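Long-range contacts in esterase YbfF (Escherichia coli, PDB 3BF7), which is an esterase of the alpha/beta hydrolase fold, probably hydrolysing ester or thioester substrates in a crevice formed between its core and a helical cap: residues M90-A100 with I185-W194; I131-R142 with L163-F173. The protein carries 1 engineered substitution. All coordinates share one frame; numbering follows the deposited sequence.

Interaction 1. Residues M90-A100 with I185-W194; sequences MGGKAVMALTA and IVGWEKIPAW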
loop_
_atom_site.group_PDB
_atom_site.type_symbol
_atom_site.label_atom_id
_atom_site.label_comp_id
_atom_site.label_asym_id
_atom_site.label_seq_id
_atom_site.Cartn_x
_atom_site.Cartn_y
_atom_site.Cartn_z
ATOM N N MET A 90 2.217 -3.476 -2.034
ATOM C CA MET A 90 1.248 -3.733 -3.106
ATOM C C MET A 90 0.583 -2.427 -3.559
ATOM O O MET A 90 0.368 -2.208 -4.751
ATOM C CB MET A 90 0.176 -4.721 -2.626
ATOM C CG MET A 90 -0.958 -4.964 -3.614
ATOM S SD MET A 90 -2.289 -5.945 -2.887
ATOM C CE MET A 90 -3.064 -4.701 -1.832
ATOM N N GLY A 91 0.257 -1.569 -2.594
ATOM C CA GLY A 91 -0.360 -0.288 -2.903
ATOM C C GLY A 91 0.589 0.595 -3.692
ATOM O O GLY A 91 0.164 1.380 -4.538
ATOM N N GLY A 92 1.881 0.478 -3.394
ATOM C CA GLY A 92 2.889 1.232 -4.115
ATOM C C GLY A 92 2.969 0.724 -5.545
ATOM O O GLY A 92 3.162 1.505 -6.475
ATOM N N LYS A 93 2.837 -0.588 -5.729
ATOM C CA LYS A 93 2.855 -1.143 -7.078
ATOM C C LYS A 93 1.621 -0.668 -7.857
ATOM O O LYS A 93 1.715 -0.375 -9.047
ATOM C CB LYS A 93 2.927 -2.675 -7.035
ATOM C CG LYS A 93 4.359 -3.206 -7.002
ATOM C CD LYS A 93 4.402 -4.723 -6.897
ATOM C CE LYS A 93 5.812 -5.260 -7.109
ATOM N NZ LYS A 93 5.856 -6.744 -6.959
ATOM N N ALA A 94 0.473 -0.559 -7.192
ATOM C CA ALA A 94 -0.732 -0.082 -7.868
ATOM C C ALA A 94 -0.535 1.366 -8.327
ATOM O O ALA A 94 -0.911 1.736 -9.442
ATOM C CB ALA A 94 -1.934 -0.178 -6.933
ATOM N N VAL A 95 0.060 2.183 -7.464
ATOM C CA VAL A 95 0.311 3.581 -7.781
ATOM C C VAL A 95 1.341 3.709 -8.902
ATOM O O VAL A 95 1.203 4.559 -9.784
ATOM C CB VAL A 95 0.785 4.338 -6.522
ATOM C CG1 VAL A 95 1.359 5.699 -6.896
ATOM C CG2 VAL A 95 -0.384 4.486 -5.553
ATOM N N MET A 96 2.377 2.875 -8.874
ATOM C CA MET A 96 3.366 2.928 -9.940
ATOM C C MET A 96 2.718 2.510 -11.261
ATOM O O MET A 96 3.001 3.092 -12.306
ATOM C CB MET A 96 4.567 2.031 -9.627
ATOM C CG MET A 96 5.443 2.575 -8.505
ATOM S SD MET A 96 6.956 1.633 -8.219
ATOM C CE MET A 96 6.295 0.136 -7.476
ATOM N N ALA A 97 1.845 1.508 -11.217
ATOM C CA ALA A 97 1.165 1.054 -12.426
ATOM C C ALA A 97 0.260 2.156 -12.977
ATOM O O ALA A 97 0.038 2.235 -14.188
ATOM C CB ALA A 97 0.350 -0.200 -12.131
ATOM N N LEU A 98 -0.259 3.004 -12.093
ATOM C CA LEU A 98 -1.125 4.093 -12.522
ATOM C C LEU A 98 -0.377 5.067 -13.431
ATOM O O LEU A 98 -0.984 5.680 -14.308
ATOM C CB LEU A 98 -1.688 4.840 -11.309
ATOM C CG LEU A 98 -2.623 6.019 -11.620
ATOM C CD1 LEU A 98 -3.844 5.540 -12.394
ATOM C CD2 LEU A 98 -3.046 6.684 -10.317
ATOM N N THR A 99 0.933 5.212 -13.240
ATOM C CA THR A 99 1.690 6.127 -14.092
ATOM C C THR A 99 1.662 5.682 -15.551
ATOM O O THR A 99 1.767 6.509 -16.455
ATOM C CB THR A 99 3.180 6.266 -13.662
ATOM O OG1 THR A 99 3.875 5.033 -13.891
ATOM C CG2 THR A 99 3.285 6.657 -12.199
ATOM N N ALA A 100 1.520 4.381 -15.780
ATOM C CA ALA A 100 1.481 3.853 -17.138
ATOM C C ALA A 100 0.075 3.920 -17.722
ATOM O O ALA A 100 -0.097 4.117 -18.925
ATOM C CB ALA A 100 1.983 2.413 -17.152
ATOM N N ILE A 185 0.504 -10.593 -7.480
ATOM C CA ILE A 185 0.680 -9.564 -6.463
ATOM C C ILE A 185 2.168 -9.374 -6.148
ATOM O O ILE A 185 2.651 -8.241 -6.070
ATOM C CB ILE A 185 -0.125 -9.931 -5.197
ATOM C CG1 ILE A 185 -1.619 -9.991 -5.552
ATOM C CG2 ILE A 185 0.120 -8.907 -4.092
ATOM C CD1 ILE A 185 -2.498 -10.567 -4.463
ATOM N N VAL A 186 2.901 -10.470 -5.973
ATOM C CA VAL A 186 4.335 -10.361 -5.720
ATOM C C VAL A 186 5.022 -10.094 -7.057
ATOM O O VAL A 186 6.180 -9.664 -7.108
ATOM C CB VAL A 186 4.910 -11.656 -5.100
ATOM C CG1 VAL A 186 4.268 -11.903 -3.757
ATOM C CG2 VAL A 186 4.683 -12.837 -6.022
ATOM N N GLY A 187 4.282 -10.349 -8.133
ATOM C CA GLY A 187 4.784 -10.147 -9.478
ATOM C C GLY A 187 4.708 -8.709 -9.951
ATOM O O GLY A 187 4.477 -7.781 -9.169
ATOM N N TRP A 188 4.885 -8.520 -11.252
ATOM C CA TRP A 188 4.889 -7.177 -11.810
ATOM C C TRP A 188 4.833 -7.200 -13.327
ATOM O O TRP A 188 5.248 -8.169 -13.955
ATOM C CB TRP A 188 6.173 -6.463 -11.371
ATOM C CG TRP A 188 6.298 -5.056 -11.851
ATOM C CD1 TRP A 188 7.239 -4.557 -12.706
ATOM C CD2 TRP A 188 5.456 -3.958 -11.495
ATOM N NE1 TRP A 188 7.037 -3.212 -12.901
ATOM C CE2 TRP A 188 5.950 -2.817 -12.165
ATOM C CE3 TRP A 188 4.336 -3.824 -10.665
ATOM C CZ2 TRP A 188 5.355 -1.561 -12.042
ATOM C CZ3 TRP A 188 3.742 -2.576 -10.541
ATOM C CH2 TRP A 188 4.257 -1.458 -11.224
ATOM N N GLU A 189 4.313 -6.120 -13.901
ATOM C CA GLU A 189 4.237 -5.947 -15.345
ATOM C C GLU A 189 5.068 -4.694 -15.613
ATOM O O GLU A 189 4.692 -3.600 -15.196
ATOM C CB GLU A 189 2.792 -5.713 -15.788
ATOM C CG GLU A 189 2.609 -5.658 -17.297
ATOM C CD GLU A 189 2.935 -6.978 -17.964
ATOM O OE1 GLU A 189 2.390 -8.011 -17.517
ATOM O OE2 GLU A 189 3.724 -6.987 -18.931
ATOM N N LYS A 190 6.204 -4.847 -16.283
ATOM C CA LYS A 190 7.057 -3.694 -16.557
ATOM C C LYS A 190 6.292 -2.566 -17.237
ATOM O O LYS A 190 5.452 -2.801 -18.110
ATOM C CB LYS A 190 8.260 -4.101 -17.409
ATOM C CG LYS A 190 9.320 -4.880 -16.643
ATOM C CD LYS A 190 10.542 -5.132 -17.514
ATOM C CE LYS A 190 11.672 -5.771 -16.721
ATOM N NZ LYS A 190 11.287 -7.093 -16.162
ATOM N N ILE A 191 6.591 -1.338 -16.830
ATOM C CA ILE A 191 5.925 -0.166 -17.376
ATOM C C ILE A 191 6.900 0.777 -18.060
ATOM O O ILE A 191 8.110 0.686 -17.857
ATOM C CB ILE A 191 5.206 0.632 -16.259
ATOM C CG1 ILE A 191 6.227 1.151 -15.240
ATOM C CG2 ILE A 191 4.171 -0.251 -15.576
ATOM C CD1 ILE A 191 5.629 2.057 -14.172
ATOM N N PRO A 192 6.381 1.689 -18.899
ATOM C CA PRO A 192 7.247 2.646 -19.590
ATOM C C PRO A 192 7.792 3.623 -18.552
ATOM O O PRO A 192 7.224 3.774 -17.469
ATOM C CB PRO A 192 6.296 3.335 -20.567
ATOM C CG PRO A 192 5.242 2.301 -20.817
ATOM C CD PRO A 192 5.012 1.741 -19.439
ATOM N N ALA A 193 8.885 4.294 -18.885
ATOM C CA ALA A 193 9.481 5.247 -17.966
ATOM C C ALA A 193 8.534 6.402 -17.662
ATOM O O ALA A 193 7.827 6.897 -18.546
ATOM C CB ALA A 193 10.780 5.785 -18.552
ATOM N N TRP A 194 8.514 6.812 -16.397
ATOM C CA TRP A 194 7.706 7.947 -15.961
ATOM C C TRP A 194 8.753 9.029 -15.686
ATOM O O TRP A 194 9.478 8.969 -14.688
ATOM C CB TRP A 194 6.930 7.603 -14.688
ATOM C CG TRP A 194 5.896 8.626 -14.305
ATOM C CD1 TRP A 194 4.832 9.041 -15.057
ATOM C CD2 TRP A 194 5.797 9.318 -13.057
ATOM N NE1 TRP A 194 4.075 9.944 -14.351
ATOM C CE2 TRP A 194 4.644 10.133 -13.119
ATOM C CE3 TRP A 194 6.570 9.327 -11.889
ATOM C CZ2 TRP A 194 4.244 10.948 -12.056
ATOM C CZ3 TRP A 194 6.173 10.137 -10.831
ATOM C CH2 TRP A 194 5.018 10.938 -10.924
HETATM O O HOH W 1 4.761 4.624 -16.656
#

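Interaction 2. Residues I131-R142 with L163-F173; sequences INAVSESDAQTR and LKSFVDGEWRF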
loop_
_atom_site.group_PDB
_atom_site.type_symbol
_atom_site.label_atom_id
_atom_site.label_comp_id
_atom_site.label_asym_id
_atom_site.label_seq_id
_atom_site.Cartn_x
_atom_site.Cartn_y
_atom_site.Cartn_z
ATOM N N ILE A 131 -3.821 -17.428 8.863
ATOM C CA ILE A 131 -5.144 -16.915 8.527
ATOM C C ILE A 131 -6.141 -18.067 8.411
ATOM O O ILE A 131 -7.246 -18.006 8.958
ATOM C CB ILE A 131 -5.083 -16.124 7.195
ATOM C CG1 ILE A 131 -4.359 -14.795 7.431
ATOM C CG2 ILE A 131 -6.481 -15.898 6.635
ATOM C CD1 ILE A 131 -4.019 -14.042 6.165
ATOM N N ASN A 132 -5.743 -19.125 7.716
ATOM C CA ASN A 132 -6.617 -20.277 7.536
ATOM C C ASN A 132 -6.871 -21.013 8.848
ATOM O O ASN A 132 -7.976 -21.507 9.084
ATOM C CB ASN A 132 -6.025 -21.236 6.500
ATOM C CG ASN A 132 -6.921 -22.432 6.233
ATOM O OD1 ASN A 132 -6.868 -23.436 6.943
ATOM N ND2 ASN A 132 -7.762 -22.322 5.210
ATOM N N ALA A 133 -5.857 -21.078 9.705
ATOM C CA ALA A 133 -5.999 -21.751 10.991
ATOM C C ALA A 133 -7.038 -21.020 11.837
ATOM O O ALA A 133 -7.842 -21.646 12.530
ATOM C CB ALA A 133 -4.659 -21.792 11.715
ATOM N N VAL A 134 -7.019 -19.692 11.784
ATOM C CA VAL A 134 -7.981 -18.903 12.541
ATOM C C VAL A 134 -9.391 -19.186 12.031
ATOM O O VAL A 134 -10.314 -19.395 12.820
ATOM C CB VAL A 134 -7.691 -17.386 12.415
ATOM C CG1 VAL A 134 -8.870 -16.581 12.952
ATOM C CG2 VAL A 134 -6.428 -17.034 13.182
ATOM N N SER A 135 -9.551 -19.204 10.711
ATOM C CA SER A 135 -10.851 -19.458 10.096
ATOM C C SER A 135 -11.393 -20.843 10.429
ATOM O O SER A 135 -12.596 -21.014 10.627
ATOM C CB SER A 135 -10.756 -19.308 8.576
ATOM O OG SER A 135 -10.422 -17.981 8.216
ATOM N N GLU A 136 -10.505 -21.829 10.486
ATOM C CA GLU A 136 -10.907 -23.199 10.788
ATOM C C GLU A 136 -11.248 -23.411 12.259
ATOM O O GLU A 136 -11.995 -24.327 12.601
ATOM C CB GLU A 136 -9.808 -24.176 10.367
ATOM C CG GLU A 136 -9.674 -24.335 8.862
ATOM C CD GLU A 136 -10.951 -24.842 8.220
ATOM O OE1 GLU A 136 -11.416 -25.937 8.603
ATOM O OE2 GLU A 136 -11.491 -24.147 7.331
ATOM N N SER A 137 -10.701 -22.565 13.126
ATOM C CA SER A 137 -10.958 -22.669 14.559
ATOM C C SER A 137 -12.321 -22.072 14.884
ATOM O O SER A 137 -13.107 -21.783 13.988
ATOM C CB SER A 137 -9.886 -21.920 15.345
ATOM O OG SER A 137 -10.018 -20.519 15.169
ATOM N N ASP A 138 -12.595 -21.889 16.171
ATOM C CA ASP A 138 -13.862 -21.313 16.601
ATOM C C ASP A 138 -13.627 -19.902 17.129
ATOM O O ASP A 138 -14.492 -19.320 17.784
ATOM C CB ASP A 138 -14.497 -22.180 17.691
ATOM C CG ASP A 138 -14.797 -23.587 17.217
ATOM O OD1 ASP A 138 -15.548 -23.738 16.230
ATOM O OD2 ASP A 138 -14.282 -24.545 17.832
ATOM N N ALA A 139 -12.450 -19.359 16.834
ATOM C CA ALA A 139 -12.080 -18.018 17.275
ATOM C C ALA A 139 -13.064 -16.965 16.776
ATOM O O ALA A 139 -13.418 -16.939 15.597
ATOM C CB ALA A 139 -10.671 -17.686 16.797
ATOM N N GLN A 140 -13.495 -16.096 17.685
ATOM C CA GLN A 140 -14.439 -15.033 17.355
ATOM C C GLN A 140 -13.843 -13.650 17.605
ATOM O O GLN A 140 -14.123 -12.706 16.868
ATOM C CB GLN A 140 -15.718 -15.191 18.184
ATOM C CG GLN A 140 -16.529 -16.439 17.865
ATOM C CD GLN A 140 -17.223 -16.364 16.516
ATOM O OE1 GLN A 140 -17.876 -17.317 16.089
ATOM N NE2 GLN A 140 -17.092 -15.227 15.841
ATOM N N THR A 141 -13.024 -13.537 18.646
ATOM C CA THR A 141 -12.397 -12.264 18.990
ATOM C C THR A 141 -10.957 -12.205 18.503
ATOM O O THR A 141 -10.363 -13.229 18.159
ATOM C CB THR A 141 -12.392 -12.035 20.510
ATOM O OG1 THR A 141 -11.537 -13.000 21.136
ATOM C CG2 THR A 141 -13.799 -12.171 21.073
ATOM N N ARG A 142 -10.396 -11.001 18.481
ATOM C CA ARG A 142 -9.021 -10.816 18.039
ATOM C C ARG A 142 -8.050 -11.473 19.013
ATOM O O ARG A 142 -6.995 -11.966 18.612
ATOM C CB ARG A 142 -8.709 -9.324 17.898
ATOM C CG ARG A 142 -9.480 -8.654 16.769
ATOM C CD ARG A 142 -9.118 -7.189 16.608
ATOM N NE ARG A 142 -9.758 -6.611 15.428
ATOM C CZ ARG A 142 -9.621 -5.348 15.040
ATOM N NH1 ARG A 142 -8.861 -4.515 15.738
ATOM N NH2 ARG A 142 -10.249 -4.915 13.955
ATOM N N LEU A 163 -4.673 -8.675 12.242
ATOM C CA LEU A 163 -5.885 -8.673 13.048
ATOM C C LEU A 163 -6.749 -7.426 12.886
ATOM O O LEU A 163 -7.925 -7.435 13.254
ATOM C CB LEU A 163 -5.536 -8.901 14.521
ATOM C CG LEU A 163 -5.071 -10.329 14.827
ATOM C CD1 LEU A 163 -4.621 -10.427 16.278
ATOM C CD2 LEU A 163 -6.208 -11.307 14.554
ATOM N N LYS A 164 -6.183 -6.355 12.337
ATOM C CA LYS A 164 -6.967 -5.149 12.108
ATOM C C LYS A 164 -8.084 -5.508 11.131
ATOM O O LYS A 164 -9.124 -4.850 11.091
ATOM C CB LYS A 164 -6.098 -4.042 11.509
ATOM C CG LYS A 164 -5.035 -3.491 12.446
ATOM C CD LYS A 164 -5.654 -2.762 13.624
ATOM C CE LYS A 164 -4.587 -2.087 14.472
ATOM N NZ LYS A 164 -5.191 -1.254 15.548
ATOM N N SER A 165 -7.860 -6.563 10.347
ATOM C CA SER A 165 -8.837 -7.018 9.367
ATOM C C SER A 165 -9.685 -8.192 9.853
ATOM O O SER A 165 -10.406 -8.805 9.068
ATOM C CB SER A 165 -8.134 -7.393 8.060
ATOM O OG SER A 165 -7.670 -6.238 7.384
ATOM N N PHE A 166 -9.592 -8.515 11.140
ATOM C CA PHE A 166 -10.388 -9.603 11.697
ATOM C C PHE A 166 -11.536 -8.947 12.454
ATOM O O PHE A 166 -11.333 -8.359 13.514
ATOM C CB PHE A 166 -9.551 -10.464 12.649
ATOM C CG PHE A 166 -10.229 -11.741 13.060
ATOM C CD1 PHE A 166 -10.513 -12.725 12.119
ATOM C CD2 PHE A 166 -10.600 -11.956 14.383
ATOM C CE1 PHE A 166 -11.156 -13.904 12.485
ATOM C CE2 PHE A 166 -11.246 -13.135 14.762
ATOM C CZ PHE A 166 -11.524 -14.109 13.810
ATOM N N VAL A 167 -12.739 -9.034 11.895
ATOM C CA VAL A 167 -13.917 -8.424 12.508
ATOM C C VAL A 167 -15.108 -9.377 12.462
ATOM O O VAL A 167 -15.330 -10.057 11.462
ATOM C CB VAL A 167 -14.302 -7.114 11.778
ATOM C CG1 VAL A 167 -15.414 -6.402 12.533
ATOM C CG2 VAL A 167 -13.085 -6.216 11.645
ATOM N N ASP A 168 -15.873 -9.414 13.549
ATOM C CA ASP A 168 -17.039 -10.284 13.646
ATOM C C ASP A 168 -16.679 -11.724 13.295
ATOM O O ASP A 168 -17.473 -12.447 12.691
ATOM C CB ASP A 168 -18.153 -9.784 12.723
ATOM C CG ASP A 168 -18.601 -8.378 13.064
ATOM O OD1 ASP A 168 -18.980 -8.144 14.230
ATOM O OD2 ASP A 168 -18.575 -7.507 12.170
ATOM N N GLY A 169 -15.469 -12.129 13.673
ATOM C CA GLY A 169 -15.010 -13.482 13.408
ATOM C C GLY A 169 -14.772 -13.804 11.944
ATOM O O GLY A 169 -14.787 -14.969 11.554
ATOM N N GLU A 170 -14.548 -12.779 11.131
ATOM C CA GLU A 170 -14.310 -12.976 9.707
ATOM C C GLU A 170 -13.187 -12.073 9.220
ATOM O O GLU A 170 -12.965 -10.996 9.773
ATOM C CB GLU A 170 -15.579 -12.665 8.910
ATOM C CG GLU A 170 -16.725 -13.640 9.127
ATOM C CD GLU A 170 -16.416 -15.024 8.596
ATOM O OE1 GLU A 170 -16.088 -15.139 7.396
ATOM O OE2 GLU A 170 -16.502 -15.996 9.376
ATOM N N TRP A 171 -12.476 -12.521 8.189
ATOM C CA TRP A 171 -11.401 -11.723 7.616
ATOM C C TRP A 171 -12.005 -10.747 6.618
ATOM O O TRP A 171 -12.834 -11.127 5.793
ATOM C CB TRP A 171 -10.383 -12.615 6.902
ATOM C CG TRP A 171 -9.616 -13.494 7.830
ATOM C CD1 TRP A 171 -9.736 -14.848 7.968
ATOM C CD2 TRP A 171 -8.623 -13.078 8.769
ATOM N NE1 TRP A 171 -8.876 -15.300 8.940
ATOM C CE2 TRP A 171 -8.181 -14.234 9.448
ATOM C CE3 TRP A 171 -8.064 -11.838 9.106
ATOM C CZ2 TRP A 171 -7.201 -14.188 10.445
ATOM C CZ3 TRP A 171 -7.089 -11.792 10.097
ATOM C CH2 TRP A 171 -6.669 -12.961 10.754
ATOM N N ARG A 172 -11.589 -9.487 6.697
ATOM C CA ARG A 172 -12.089 -8.464 5.787
ATOM C C ARG A 172 -11.562 -8.686 4.374
ATOM O O ARG A 172 -12.250 -8.386 3.396
ATOM C CB ARG A 172 -11.693 -7.070 6.290
ATOM C CG ARG A 172 -12.573 -6.539 7.427
ATOM C CD ARG A 172 -13.946 -6.153 6.895
ATOM N NE ARG A 172 -14.971 -5.972 7.924
ATOM C CZ ARG A 172 -15.227 -4.830 8.556
ATOM N NH1 ARG A 172 -14.532 -3.734 8.284
ATOM N NH2 ARG A 172 -16.213 -4.776 9.443
ATOM N N PHE A 173 -10.342 -9.208 4.261
ATOM C CA PHE A 173 -9.782 -9.456 2.940
ATOM C C PHE A 173 -10.255 -10.790 2.359
ATOM O O PHE A 173 -10.660 -11.699 3.088
ATOM C CB PHE A 173 -8.243 -9.345 2.951
ATOM C CG PHE A 173 -7.574 -9.961 4.152
ATOM C CD1 PHE A 173 -7.619 -11.331 4.371
ATOM C CD2 PHE A 173 -6.866 -9.163 5.048
ATOM C CE1 PHE A 173 -6.960 -11.901 5.462
ATOM C CE2 PHE A 173 -6.206 -9.723 6.138
ATOM C CZ PHE A 173 -6.255 -11.094 6.345
HETATM O O HOH W 2 -13.805 -10.291 15.116
#

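Interaction 1. Residues M90-A100 with I185-W194
Lys93 reaches from the first turn of helix 90-101 across Trp188 to the carbonyl of Gly187, in the loop after helix 182-186. Its chain runs straight beyond CG, and its aliphatic part crosses the benzene end of the indole obliquely, with CG 3.6 Å from CZ3 of Trp188. The ammonium NZ then bonds to Gly187 O at 2.8 Å, standing 41° above the carbonyl plane; it also donates to Val117 O. A long chain with a charged tip suits the place, since its methylenes run past the CE3-CZ3 rim of the indole while the charge ends among backbone oxygens. A methionine here would probably still touch the indole but leave the carbonyl of Gly187 without its donor.

Trp188 turns its edge to the helix. With CG trans to the backbone N (chi1 -179°), the ring swings in so that CZ3 meets Lys93 O in the ring plane at 3.3 Å, while NE1 is held by Gln220.

Farther along, Trp194 offers a face: Thr99 CB lies 3.7 Å from the centroid of its five-membered ring, a CH-pi contact, and CG2 sits over the centre of the indole. The OG1 of Thr99, at chi1 68°, bonds in plane to Met96 O at 2.7 Å and accepts from a water that also donates to Pro192 O, so the small beta-branched residue serves both ring and backbone. Ile191 CD1 packs 3.5 Å from this OG1, and its CB lies 3.8 Å from the small Ala100 CB.

The segment 185-194 thus covers one side of helix 90-101. Val95 and Leu98 of that helix pack on strands 83-88 and 106-112 of the central sheet, while Ala94 touches helix 64-78.

Interaction 2. Residues I131-R142 with L163-F173
Arg142 lays its side chain against strand 166-167, the first strand of a beta-hairpin whose type I' turn runs from Val167 to Glu170, and the turn before it. From CB the chain extends to NE. CG passes 3.8 Å from Phe166 O, and CD comes 3.6 Å from Leu163 O. NE then gives its hydrogen to Phe166 O at 3.0 Å, an almost straight bond (171°) lying in both the guanidinium and the carbonyl planes. Leu163 O lies over the guanidinium face, close to NE and 3.2 Å from CZ, but too poorly angled to bond. NH1 runs past Lys164 CA, over the same face, and NH2 meets Val167 CG2 at the edge. Arginine suits this place because a long chain can carry a flat donor alongside backbone carbonyls.

Gly169, in the turn, adopts positive phi and leaves room for the amide of Gln140, whose NE2 would clash with a beta carbon there. A water joins the two backbones, donating to Gln140 O and accepting from Gly169 N.

Toward helix 125-136, Phe166 and Trp171 make the apolar part. Val134 CG1 approaches CE1 of Phe166 at 3.6 Å, and Val134 CB faces the edge of the indole. Trp171 is sandwiched, with Phe166 CD1 over one face and Ile131 CG2 over the other; a broad ring fits between these apolar groups. Ile131 also sends CD1 to Phe173.

Trp171 NE1 donates to Ile131 O, in the C-terminal half of the helix, at 3.2 Å and a bent 138°, from the face of that carbonyl opposite Ser135 N.

The two contacts lie on opposite sides of the chain's centre, their own centres 30 Å apart and their nearest atoms about 8 Å apart, without touching. Along the sequence interaction 2 is nested inside the loop closed by interaction 1: the chain leaves helix 90-101, passes through the helices and hairpin of interaction 2, and returns at 185-194. Interaction 1 is nearer the probable catalytic centre. Gly91 belongs to a likely nucleophile elbow, and Met90 lies near, without touching, a probable triad of Ser89, His234 and Asp113. His53 is a shared neighbour, touched by Met90 of interaction 1 and by Phe173 of interaction 2.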